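Long-range contacts in exocyst complex component EXO70 (PDB 2B1E), which serves as a subunit of the exocyst complex, which tethers secretory vesicles to sites of exocytosis, and plays a role in assembly of that complex: residues A[307-312]-A[418-423]; A[296-301]-A[380-385]. All blocks are in the same frame, centred on the assembly; numbering follows the deposited sequence.

Overall arrangement
EXO70 is an all-helical, elongated chain, and both contacts lie in the part that belongs to the Exo70 C-terminal family. Coming from the N terminus, helix 268-299 runs out at 296-301, and its end packs on helix 364-391 at 380-385: contact 2, closing a loop of 78 residues. Soon after, 307-312 leads into helix 311-323 and leans on helix 410-429 at 418-423: contact 1, whose loop holds 105 residues. The segments alternate along the sequence, so the two loops cross. With centres about 11 Å apart, the contacts touch through A297 with A312 and L383 with both T310 and N420, tying the two successive helix pairs together.

Contact 1: residues A[307-312]-A[418-423]; sequences NGVTEA and LMNLTL
V309 and N420 meet where the turn leading into helix 311-323 lies across helix 410-429, an N-capped helix start packed on another helix of this all-helical fold. T310 is the N-cap: OG1, held between its own backbone N and carbonyl carbon (chi1 69°), takes weak bonds from A312 N and T313 N at the open first turn.

V309 can be followed outward. From CB the two methyls part. CG2 goes to the backbone of the helix, 3.6 Å from M419 O, and also approaches L423 CB. CG1, anti to the backbone N at chi1 -177°, turns to the end of L423, whose side chain V309 crosses at about a right angle.

One turn back along the helix, M419 faces the start of the segment. Its CB lies 4.3 Å from G308 CA, and its CG packs 3.5 Å from N307 O, a buried carbonyl oxygen with no partner in the model. The N307 side chain leads elsewhere, its OD1 accepting from R412 NE.

Between M419 and L423, N420 pushes its amide carbon CG to 3.9 Å from V309 CA, and the amide beyond fits against the G308 and T310 backbone, crossing the T310 side chain at about a right angle. L383 of helix 364-391 backs both T310 and N420. A leucine in place of N420 has no amide, and the backbone of G308 and T310 would probably lose the polar group now set against it and face a hydrocarbon end instead.

The tightest point is at the tip of the valine: V309 CG1 and L423 CD2 stand 3.5 Å apart, closer than ordinary van der Waals contact.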
# COMPACT_ATOMS: atom_id res chain seq x y z
N ASN A 307 4.83 5.84 -35.76
CA ASN A 307 5.67 6.09 -34.60
C ASN A 307 4.92 6.76 -33.46
O ASN A 307 5.46 7.65 -32.80
CB ASN A 307 6.84 6.98 -35.01
CG ASN A 307 7.71 6.33 -36.05
OD1 ASN A 307 8.34 5.32 -35.79
ND2 ASN A 307 7.75 6.91 -37.24
N GLY A 308 3.70 6.31 -33.20
CA GLY A 308 2.90 6.90 -32.15
C GLY A 308 2.92 6.17 -30.82
O GLY A 308 3.75 5.29 -30.59
N VAL A 309 1.97 6.54 -29.96
CA VAL A 309 1.83 5.94 -28.64
C VAL A 309 1.53 4.45 -28.75
O VAL A 309 0.72 4.03 -29.58
CB VAL A 309 0.68 6.62 -27.85
CG1 VAL A 309 0.60 6.04 -26.44
CG2 VAL A 309 0.90 8.12 -27.77
N THR A 310 2.19 3.64 -27.92
CA THR A 310 1.96 2.20 -27.96
C THR A 310 1.09 1.76 -26.79
O THR A 310 0.89 2.51 -25.83
CB THR A 310 3.27 1.39 -27.85
OG1 THR A 310 3.81 1.55 -26.53
CG2 THR A 310 4.29 1.86 -28.88
N GLU A 311 0.58 0.54 -26.87
CA GLU A 311 -0.26 0.01 -25.81
C GLU A 311 0.56 -0.19 -24.55
O GLU A 311 0.02 -0.15 -23.45
CB GLU A 311 -0.92 -1.29 -26.27
CG GLU A 311 -1.78 -1.10 -27.52
CD GLU A 311 -2.55 -2.35 -27.92
OE1 GLU A 311 -1.92 -3.39 -28.22
OE2 GLU A 311 -3.81 -2.29 -27.94
N ALA A 312 1.86 -0.41 -24.70
CA ALA A 312 2.73 -0.60 -23.54
C ALA A 312 2.65 0.68 -22.72
O ALA A 312 2.48 0.64 -21.50
CB ALA A 312 4.18 -0.85 -23.98
N LEU A 418 9.58 10.18 -27.88
CA LEU A 418 8.94 11.42 -27.46
C LEU A 418 7.43 11.38 -27.64
O LEU A 418 6.70 11.93 -26.82
CB LEU A 418 9.54 12.61 -28.22
CG LEU A 418 10.95 13.00 -27.76
CD1 LEU A 418 11.57 13.92 -28.77
CD2 LEU A 418 10.92 13.65 -26.39
N MET A 419 6.94 10.71 -28.68
CA MET A 419 5.49 10.66 -28.86
C MET A 419 4.87 9.91 -27.69
O MET A 419 3.76 10.24 -27.24
CB MET A 419 5.09 9.98 -30.18
CG MET A 419 5.26 10.88 -31.43
SD MET A 419 4.28 12.42 -31.41
CE MET A 419 2.64 11.76 -31.70
N ASN A 420 5.57 8.90 -27.19
CA ASN A 420 5.06 8.14 -26.06
C ASN A 420 5.21 8.96 -24.78
O ASN A 420 4.29 9.03 -23.97
CB ASN A 420 5.79 6.80 -25.95
CG ASN A 420 5.34 5.80 -27.02
OD1 ASN A 420 5.79 5.85 -28.17
ND2 ASN A 420 4.45 4.91 -26.64
N LEU A 421 6.37 9.59 -24.59
CA LEU A 421 6.57 10.40 -23.39
C LEU A 421 5.57 11.55 -23.33
O LEU A 421 5.30 12.08 -22.25
CB LEU A 421 7.99 10.95 -23.34
CG LEU A 421 9.11 9.96 -23.00
CD1 LEU A 421 10.47 10.65 -23.16
CD2 LEU A 421 8.93 9.44 -21.57
N THR A 422 5.02 11.93 -24.48
CA THR A 422 4.03 13.01 -24.52
C THR A 422 2.78 12.57 -23.75
O THR A 422 2.24 13.34 -22.96
CB THR A 422 3.65 13.37 -25.97
OG1 THR A 422 4.69 14.16 -26.55
CG2 THR A 422 2.34 14.16 -26.00
N LEU A 423 2.34 11.34 -23.99
CA LEU A 423 1.18 10.82 -23.28
C LEU A 423 1.58 10.65 -21.81
O LEU A 423 0.79 10.94 -20.91
CB LEU A 423 0.71 9.48 -23.85
CG LEU A 423 -0.41 8.82 -23.02
CD1 LEU A 423 -1.61 9.75 -22.96
CD2 LEU A 423 -0.80 7.49 -23.62

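Contact 2: residues A[296-301]-A[380-385]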
# COMPACT_ATOMS: atom_id res chain seq x y z
N LYS A 296 5.60 -5.76 -21.46
CA LYS A 296 4.71 -5.09 -22.39
C LYS A 296 5.50 -4.34 -23.47
O LYS A 296 5.18 -4.44 -24.65
CB LYS A 296 3.80 -4.12 -21.64
CG LYS A 296 2.73 -4.79 -20.78
CD LYS A 296 1.59 -5.31 -21.65
CE LYS A 296 0.49 -5.96 -20.81
NZ LYS A 296 1.01 -7.14 -20.08
N ALA A 297 6.52 -3.59 -23.07
CA ALA A 297 7.31 -2.83 -24.03
C ALA A 297 8.01 -3.72 -25.05
O ALA A 297 8.32 -3.26 -26.16
CB ALA A 297 8.35 -1.97 -23.30
N ASN A 298 8.27 -4.97 -24.70
CA ASN A 298 8.95 -5.89 -25.62
C ASN A 298 8.02 -6.91 -26.29
O ASN A 298 8.47 -7.68 -27.14
CB ASN A 298 10.08 -6.64 -24.90
CG ASN A 298 11.22 -5.72 -24.47
OD1 ASN A 298 11.17 -5.09 -23.41
ND2 ASN A 298 12.26 -5.64 -25.30
N SER A 299 6.74 -6.91 -25.93
CA SER A 299 5.79 -7.85 -26.51
C SER A 299 5.70 -7.71 -28.03
O SER A 299 6.04 -8.64 -28.76
CB SER A 299 4.40 -7.67 -25.89
OG SER A 299 3.86 -6.39 -26.17
N ILE A 300 5.25 -6.56 -28.51
CA ILE A 300 5.14 -6.32 -29.95
C ILE A 300 6.53 -6.03 -30.50
O ILE A 300 7.15 -5.03 -30.13
CB ILE A 300 4.22 -5.12 -30.25
CG1 ILE A 300 2.84 -5.37 -29.63
CG2 ILE A 300 4.10 -4.90 -31.75
CD1 ILE A 300 2.20 -6.67 -30.07
N SER A 301 7.02 -6.89 -31.39
CA SER A 301 8.36 -6.74 -31.95
C SER A 301 8.56 -5.56 -32.89
O SER A 301 9.66 -5.01 -32.98
CB SER A 301 8.77 -8.02 -32.68
OG SER A 301 7.85 -8.33 -33.71
N ALA A 380 10.58 4.07 -21.31
CA ALA A 380 11.30 4.73 -22.39
C ALA A 380 12.45 3.90 -22.96
O ALA A 380 12.52 3.68 -24.17
CB ALA A 380 11.82 6.10 -21.92
N VAL A 381 13.34 3.42 -22.09
CA VAL A 381 14.49 2.63 -22.54
C VAL A 381 14.08 1.31 -23.20
O VAL A 381 14.65 0.92 -24.21
CB VAL A 381 15.48 2.35 -21.38
CG1 VAL A 381 14.86 1.40 -20.37
CG2 VAL A 381 16.78 1.78 -21.92
N ASN A 382 13.10 0.62 -22.64
CA ASN A 382 12.65 -0.64 -23.22
C ASN A 382 11.95 -0.43 -24.57
O ASN A 382 12.09 -1.24 -25.48
CB ASN A 382 11.76 -1.39 -22.24
CG ASN A 382 12.57 -2.18 -21.25
OD1 ASN A 382 12.95 -3.32 -21.52
ND2 ASN A 382 12.86 -1.57 -20.10
N LEU A 383 11.22 0.67 -24.70
CA LEU A 383 10.60 0.96 -25.99
C LEU A 383 11.75 1.27 -26.96
O LEU A 383 11.67 0.93 -28.14
CB LEU A 383 9.68 2.17 -25.91
CG LEU A 383 8.28 1.94 -25.35
CD1 LEU A 383 7.53 3.25 -25.28
CD2 LEU A 383 7.53 0.93 -26.22
N GLU A 384 12.80 1.91 -26.46
CA GLU A 384 13.95 2.24 -27.32
C GLU A 384 14.67 0.97 -27.75
O GLU A 384 15.02 0.81 -28.93
CB GLU A 384 14.97 3.14 -26.60
CG GLU A 384 15.88 3.84 -27.61
CD GLU A 384 17.21 4.30 -27.06
OE1 GLU A 384 17.28 4.78 -25.90
OE2 GLU A 384 18.21 4.18 -27.80
N ARG A 385 14.92 0.09 -26.79
CA ARG A 385 15.59 -1.17 -27.07
C ARG A 385 14.83 -1.94 -28.15
O ARG A 385 15.42 -2.43 -29.12
CB ARG A 385 15.68 -2.02 -25.80
CG ARG A 385 16.23 -3.43 -26.03
CD ARG A 385 16.48 -4.18 -24.74
NE ARG A 385 17.61 -3.64 -23.98
CZ ARG A 385 17.52 -2.71 -23.04
NH1 ARG A 385 16.34 -2.19 -22.71
NH2 ARG A 385 18.61 -2.28 -22.42
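N298 and N382 both hold CG anti to their carbonyl carbons (chi1 -66° and -83°), and this swings their amides toward each other between helix 268-299 and helix 364-391. The amide planes stand 84° apart, close to perpendicular, and N382 OD1 lies 4.2 Å from N298 CG. The other end of the N382 amide is engaged: ND2 donates to T378 O one turn earlier, a bond that limits how the group can rotate.

Alongside the amides the helices come close at A297, where a small side chain allows it. Its CB sits 3.6 Å from N382 CB, with only a methyl separating the A297 backbone from that side chain. L383 starts off facing away, but its leucine chain reaches back and sets CD2 4.2 Å from A297 CB. At the edge, R385 flanks N298 loosely with its CD, while its guanidinium NH2 goes on to a salt bridge with E351.

K296 O takes two donors as the first helix finishes: S299 N, and S299 OG at 2.8 Å.

The closeness continues into the surrounding helices: A312 of helix 311-323 lies against A297, and L383 also touches T313 there and I417 of helix 410-429, so helix 364-391 meets helices 268-299, 311-323 and 410-429.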